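432aa long hypothetical deoxyribodipyrimidine photolyase (Sulfolobus tokodaii, PDB 2E0I) probably uses light energy absorbed by bound FAD to split cyclobutane pyrimidine dimers in DNA, with a second FAD as the likely light-harvesting cofactor. Local coordinates at residues Glu60-Asp63 with Glu64-Lys68; Val418-Val421 with Lys422-Tyr425. All coordinates share one frame; numbering follows the deposited sequence.

Contact 1 of 2, residues Glu60-Asp63 with Glu64-Lys68; sequences ELDD and ELRKK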
ATOM      1  N   GLU A  60       9.081  16.233  -6.332  1.00 22.25           N
ATOM      2  CA  GLU A  60       8.852  17.231  -5.291  1.00 23.98           C
ATOM      3  C   GLU A  60      10.015  17.260  -4.295  1.00 23.40           C
ATOM      4  O   GLU A  60      10.480  18.333  -3.898  1.00 22.44           O
ATOM      5  CB  GLU A  60       7.537  16.954  -4.543  1.00 26.45           C
ATOM      6  CG  GLU A  60       6.770  18.234  -4.206  1.00 31.87           C
ATOM      7  CD  GLU A  60       5.793  18.102  -3.026  1.00 34.73           C
ATOM      8  OE1 GLU A  60       6.253  17.979  -1.865  1.00 35.25           O
ATOM      9  OE2 GLU A  60       4.562  18.137  -3.266  1.00 34.55           O
ATOM     10  N   LEU A  61      10.482  16.072  -3.905  1.00 23.72           N
ATOM     11  CA  LEU A  61      11.591  15.931  -2.960  1.00 23.72           C
ATOM     12  C   LEU A  61      12.842  16.596  -3.524  1.00 25.30           C
ATOM     13  O   LEU A  61      13.628  17.198  -2.790  1.00 23.92           O
ATOM     14  CB  LEU A  61      11.866  14.451  -2.697  1.00 21.61           C
ATOM     15  CG  LEU A  61      13.047  14.109  -1.787  1.00 21.69           C
ATOM     16  CD1 LEU A  61      12.708  14.499  -0.353  1.00 20.88           C
ATOM     17  CD2 LEU A  61      13.368  12.615  -1.885  1.00 18.55           C
ATOM     18  N   ASP A  62      13.024  16.478  -4.836  1.00 27.81           N
ATOM     19  CA  ASP A  62      14.166  17.087  -5.494  1.00 30.52           C
ATOM     20  C   ASP A  62      14.112  18.616  -5.375  1.00 32.62           C
ATOM     21  O   ASP A  62      15.144  19.271  -5.263  1.00 33.26           O
ATOM     22  CB  ASP A  62      14.206  16.684  -6.964  1.00 31.37           C
ATOM     23  CG  ASP A  62      15.390  17.291  -7.699  1.00 32.77           C
ATOM     24  OD1 ASP A  62      16.546  16.920  -7.404  1.00 31.70           O
ATOM     25  OD2 ASP A  62      15.157  18.156  -8.571  1.00 35.13           O
ATOM     26  N   ASP A  63      12.915  19.193  -5.395  1.00 34.44           N
ATOM     27  CA  ASP A  63      12.796  20.635  -5.267  1.00 36.17           C
ATOM     28  C   ASP A  63      13.208  21.052  -3.879  1.00 36.00           C
ATOM     29  O   ASP A  63      13.926  22.029  -3.710  1.00 37.15           O
ATOM     30  CB  ASP A  63      11.367  21.083  -5.519  1.00 41.05           C
ATOM     31  CG  ASP A  63      10.933  20.820  -6.932  1.00 46.35           C
ATOM     32  OD1 ASP A  63       9.743  21.065  -7.248  1.00 49.09           O
ATOM     33  OD2 ASP A  63      11.796  20.365  -7.726  1.00 50.45           O
ATOM     34  N   GLU A  64      12.751  20.314  -2.878  1.00 34.86           N
ATOM     35  CA  GLU A  64      13.099  20.640  -1.510  1.00 34.66           C
ATOM     36  C   GLU A  64      14.604  20.605  -1.325  1.00 34.46           C
ATOM     37  O   GLU A  64      15.162  21.386  -0.549  1.00 34.71           O
ATOM     38  CB  GLU A  64      12.420  19.668  -0.557  1.00 35.76           C
ATOM     39  CG  GLU A  64      10.919  19.833  -0.569  1.00 40.76           C
ATOM     40  CD  GLU A  64      10.482  21.241  -0.175  1.00 43.55           C
ATOM     41  OE1 GLU A  64       9.349  21.637  -0.527  1.00 44.15           O
ATOM     42  OE2 GLU A  64      11.267  21.951   0.497  1.00 46.92           O
ATOM     43  N   LEU A  65      15.263  19.707  -2.052  1.00 33.03           N
ATOM     44  CA  LEU A  65      16.710  19.581  -1.972  1.00 31.49           C
ATOM     45  C   LEU A  65      17.423  20.726  -2.692  1.00 31.50           C
ATOM     46  O   LEU A  65      18.504  21.161  -2.275  1.00 30.90           O
ATOM     47  CB  LEU A  65      17.155  18.228  -2.544  1.00 29.88           C
ATOM     48  CG  LEU A  65      16.885  17.019  -1.638  1.00 28.31           C
ATOM     49  CD1 LEU A  65      17.257  15.731  -2.343  1.00 27.15           C
ATOM     50  CD2 LEU A  65      17.679  17.163  -0.356  1.00 26.20           C
ATOM     51  N   ARG A  66      16.823  21.220  -3.771  1.00 31.43           N
ATOM     52  CA  ARG A  66      17.434  22.312  -4.511  1.00 32.17           C
ATOM     53  C   ARG A  66      17.350  23.590  -3.701  1.00 32.93           C
ATOM     54  O   ARG A  66      18.190  24.474  -3.837  1.00 33.79           O
ATOM     55  CB  ARG A  66      16.767  22.480  -5.882  1.00 31.09           C
ATOM     56  CG  ARG A  66      17.139  21.367  -6.833  1.00 31.23           C
ATOM     57  CD  ARG A  66      16.544  21.518  -8.216  1.00 32.35           C
ATOM     58  NE  ARG A  66      16.834  20.323  -9.011  1.00 34.93           N
ATOM     59  CZ  ARG A  66      17.997  20.058  -9.608  1.00 34.78           C
ATOM     60  NH1 ARG A  66      19.000  20.913  -9.523  1.00 34.91           N
ATOM     61  NH2 ARG A  66      18.172  18.911 -10.263  1.00 34.88           N
ATOM     62  N   LYS A  67      16.345  23.674  -2.839  1.00 33.54           N
ATOM     63  CA  LYS A  67      16.174  24.849  -1.997  1.00 34.38           C
ATOM     64  C   LYS A  67      17.195  24.799  -0.872  1.00 33.34           C
ATOM     65  O   LYS A  67      17.192  25.649   0.017  1.00 34.16           O
ATOM     66  CB  LYS A  67      14.761  24.894  -1.410  1.00 35.91           C
ATOM     67  CG  LYS A  67      13.666  25.082  -2.435  1.00 38.20           C
ATOM     68  CD  LYS A  67      12.292  24.955  -1.794  1.00 41.66           C
ATOM     69  CE  LYS A  67      11.182  25.086  -2.840  1.00 44.69           C
ATOM     70  NZ  LYS A  67       9.813  24.863  -2.279  1.00 45.77           N
ATOM     71  N   LYS A  68      18.055  23.786  -0.908  1.00 32.27           N
ATOM     72  CA  LYS A  68      19.097  23.622   0.099  1.00 31.30           C
ATOM     73  C   LYS A  68      20.450  23.472  -0.573  1.00 32.11           C
ATOM     74  O   LYS A  68      21.385  22.891  -0.005  1.00 32.63           O
ATOM     75  CB  LYS A  68      18.814  22.407   0.973  1.00 29.60           C
ATOM     76  CG  LYS A  68      17.500  22.521   1.680  1.00 30.04           C
ATOM     77  CD  LYS A  68      17.368  21.538   2.814  1.00 30.58           C
ATOM     78  CE  LYS A  68      16.112  21.857   3.596  1.00 32.49           C
ATOM     79  NZ  LYS A  68      16.002  21.057   4.834  1.00 34.80           N
TER
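Arg-66 reaches back one helical turn to form a salt bridge with Asp-62. Arg-66 CB lies about equally near the carbonyl oxygens of Asp-62 and Asp-63. CG comes within 3.3 Å of Asp-62 O, the acceptor for the backbone N of Arg-66. From there the chain runs extended from CG to NE; CD passes 3.7 Å from Asp-62 OD2, and NE then donates to that oxygen at 2.8 Å with an N-H...O angle of 152°. OD2 is met on its syn side, though out of the carboxylate plane, and the carboxylate and guanidinium planes stand 74° apart, so this is a one-point salt bridge and not a flat bidentate pair. It is an i to i+4 bridge on the last turn of helix 48-66, in the photolyase N-terminal domain, whose parallel sheet has strand order 3-2-1-4-5. The carboxylate is shared: Asp-62 OD1 accepts from Leu-72 N, beyond the helix end. On another side of the helix, Glu-64 CG lies 3.7 Å from Glu-60 O, and the chain bends at chi2 beyond it; Glu-64 OE1 forms a salt bridge with Arg-190, and Lys-67 NZ makes a long one with Glu-64 OE1, at 3.7 Å.

Contact 2 of 2, residues Val418-Val421 with Lys422-Tyr425; sequences VNYV and KSEY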
ATOM      1  N   VAL A 418     -21.013 -19.202  -1.853  1.00 52.21           N
ATOM      2  CA  VAL A 418     -20.466 -18.995  -0.515  1.00 51.51           C
ATOM      3  C   VAL A 418     -20.613 -20.234   0.350  1.00 51.55           C
ATOM      4  O   VAL A 418     -19.721 -20.551   1.134  1.00 51.55           O
ATOM      5  CB  VAL A 418     -21.143 -17.810   0.215  1.00 51.19           C
ATOM      6  CG1 VAL A 418     -20.530 -17.643   1.593  1.00 51.03           C
ATOM      7  CG2 VAL A 418     -20.965 -16.530  -0.573  1.00 51.04           C
ATOM      8  N   ASN A 419     -21.739 -20.930   0.216  1.00 51.41           N
ATOM      9  CA  ASN A 419     -21.967 -22.143   0.994  1.00 51.02           C
ATOM     10  C   ASN A 419     -21.005 -23.231   0.559  1.00 50.97           C
ATOM     11  O   ASN A 419     -20.446 -23.944   1.390  1.00 50.32           O
ATOM     12  CB  ASN A 419     -23.405 -22.629   0.831  1.00 50.74           C
ATOM     13  CG  ASN A 419     -24.394 -21.766   1.583  1.00 50.90           C
ATOM     14  OD1 ASN A 419     -24.251 -21.548   2.783  1.00 50.53           O
ATOM     15  ND2 ASN A 419     -25.402 -21.273   0.884  1.00 51.86           N
ATOM     16  N   TYR A 420     -20.811 -23.356  -0.749  1.00 51.63           N
ATOM     17  CA  TYR A 420     -19.901 -24.359  -1.266  1.00 51.44           C
ATOM     18  C   TYR A 420     -18.469 -24.050  -0.842  1.00 50.83           C
ATOM     19  O   TYR A 420     -17.753 -24.922  -0.360  1.00 50.61           O
ATOM     20  CB  TYR A 420     -19.981 -24.441  -2.790  1.00 51.63           C
ATOM     21  CG  TYR A 420     -18.951 -25.392  -3.339  1.00 53.86           C
ATOM     22  CD1 TYR A 420     -17.767 -24.919  -3.897  1.00 54.95           C
ATOM     23  CD2 TYR A 420     -19.117 -26.770  -3.216  1.00 54.57           C
ATOM     24  CE1 TYR A 420     -16.770 -25.797  -4.313  1.00 56.46           C
ATOM     25  CE2 TYR A 420     -18.130 -27.655  -3.630  1.00 55.75           C
ATOM     26  CZ  TYR A 420     -16.958 -27.164  -4.176  1.00 56.79           C
ATOM     27  OH  TYR A 420     -15.978 -28.040  -4.584  1.00 58.06           O
ATOM     28  N   VAL A 421     -18.056 -22.800  -1.013  1.00 50.78           N
ATOM     29  CA  VAL A 421     -16.704 -22.409  -0.651  1.00 50.48           C
ATOM     30  C   VAL A 421     -16.445 -22.705   0.817  1.00 51.13           C
ATOM     31  O   VAL A 421     -15.381 -23.192   1.178  1.00 51.38           O
ATOM     32  CB  VAL A 421     -16.448 -20.911  -0.923  1.00 49.59           C
ATOM     33  CG1 VAL A 421     -15.038 -20.546  -0.488  1.00 47.39           C
ATOM     34  CG2 VAL A 421     -16.640 -20.607  -2.407  1.00 48.44           C
ATOM     35  N   LYS A 422     -17.423 -22.424   1.666  1.00 51.93           N
ATOM     36  CA  LYS A 422     -17.249 -22.678   3.086  1.00 52.71           C
ATOM     37  C   LYS A 422     -17.117 -24.169   3.391  1.00 54.04           C
ATOM     38  O   LYS A 422     -16.268 -24.579   4.185  1.00 53.69           O
ATOM     39  CB  LYS A 422     -18.409 -22.098   3.890  1.00 51.77           C
ATOM     40  CG  LYS A 422     -18.266 -22.412   5.362  1.00 52.79           C
ATOM     41  CD  LYS A 422     -19.152 -21.582   6.260  1.00 52.85           C
ATOM     42  CE  LYS A 422     -18.877 -21.960   7.714  1.00 54.55           C
ATOM     43  NZ  LYS A 422     -19.467 -21.018   8.700  1.00 55.07           N
ATOM     44  N   SER A 423     -17.964 -24.980   2.768  1.00 55.17           N
ATOM     45  CA  SER A 423     -17.909 -26.413   2.992  1.00 55.47           C
ATOM     46  C   SER A 423     -16.514 -26.881   2.607  1.00 56.05           C
ATOM     47  O   SER A 423     -15.935 -27.733   3.282  1.00 55.77           O
ATOM     48  CB  SER A 423     -18.973 -27.130   2.153  1.00 54.83           C
ATOM     49  OG  SER A 423     -18.749 -26.933   0.772  1.00 55.33           O
ATOM     50  N   GLU A 424     -15.972 -26.303   1.533  1.00 56.73           N
ATOM     51  CA  GLU A 424     -14.636 -26.656   1.062  1.00 58.24           C
ATOM     52  C   GLU A 424     -13.577 -26.306   2.107  1.00 58.10           C
ATOM     53  O   GLU A 424     -12.570 -27.003   2.241  1.00 57.96           O
ATOM     54  CB  GLU A 424     -14.328 -25.946  -0.262  1.00 59.96           C
ATOM     55  CG  GLU A 424     -14.810 -26.690  -1.502  1.00 64.37           C
ATOM     56  CD  GLU A 424     -13.943 -27.904  -1.845  1.00 67.59           C
ATOM     57  OE1 GLU A 424     -13.711 -28.754  -0.954  1.00 68.68           O
ATOM     58  OE2 GLU A 424     -13.495 -28.007  -3.013  1.00 68.92           O
ATOM     59  N   TYR A 425     -13.810 -25.225   2.846  1.00 57.98           N
ATOM     60  CA  TYR A 425     -12.889 -24.799   3.894  1.00 58.13           C
ATOM     61  C   TYR A 425     -12.951 -25.782   5.051  1.00 59.65           C
ATOM     62  O   TYR A 425     -11.922 -26.295   5.482  1.00 59.89           O
ATOM     63  CB  TYR A 425     -13.257 -23.410   4.401  1.00 56.83           C
ATOM     64  CG  TYR A 425     -12.543 -22.269   3.713  1.00 55.59           C
ATOM     65  CD1 TYR A 425     -11.564 -21.535   4.380  1.00 54.80           C
ATOM     66  CD2 TYR A 425     -12.867 -21.901   2.411  1.00 55.02           C
ATOM     67  CE1 TYR A 425     -10.930 -20.458   3.768  1.00 53.77           C
ATOM     68  CE2 TYR A 425     -12.237 -20.826   1.791  1.00 54.07           C
ATOM     69  CZ  TYR A 425     -11.274 -20.110   2.477  1.00 53.45           C
ATOM     70  OH  TYR A 425     -10.662 -19.037   1.880  1.00 52.13           O
TER
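Val-421 and Tyr-420 bury the most surface here, and each is met by the residue four positions on. Val-421 CG1 lies 3.6 Å from Tyr-425 CE2, the two side chains running side by side in the same direction. The same ring edge also meets the backbone: Tyr-425 CD2 is 3.1 Å from Val-421 O, which lies in the plane of the ring and also accepts the helical bond from Tyr-425 N.

Tyr-420 pairs with Glu-424 in a similar way on a more exposed side of the helix. With CG opposite the backbone N (chi1 175°), its ring extends along the helix toward the next turn. Glu-424 CG sits over one face, 3.5 Å from both CE1 and CZ of Tyr-420, a contact of methylene on ring. The bend at chi2 of Glu-424 (-75°) then carries its carboxylate past the ring to the phenol end, where Glu-424 OE2 is 2.9 Å from Tyr-420 OH. Ring and carboxylate planes are 53° apart.

Tyr-420 O takes two donors, Glu-424 N at 2.9 Å and Ser-423 OG at 2.5 Å. The serine hydroxyl turns back to the preceding turn to reach this carbonyl oxygen.

Val-421 also packs on Phe-324, while Tyr-425 meets Phe-362 edge-to-face and its OH donates to Ala-354 O. These i to i+4 pairs, one apolar and inward, one polar and outward, are those of an amphipathic helix, here helix 414-427 of the helical FAD-binding domain of a photolyase, its inner side packed on helix 309-322 and neighbouring loops.

Overall arrangement
Contacts 1 and 2 each span consecutive turns of one helix, but the helices differ: 48-66 in the N-terminal photolyase domain and 414-427 in the FAD-binding domain. They lie on opposite sides of the chain's centre, their own centres 54 Å apart, and do not touch. Both are partly buried, with three buried residues each. In contact 1 charge pairing dominates, and its acidic side chains also have partners beyond the helix. Contact 2 relies more on tyrosine rings, one in apolar packing inside and one beside a glutamate at the surface. The side chains of Leu-61 and Tyr-425 are about 10 Å and about 13 Å from a bound FAD, so neither contact adjoins a flavin through these side chains.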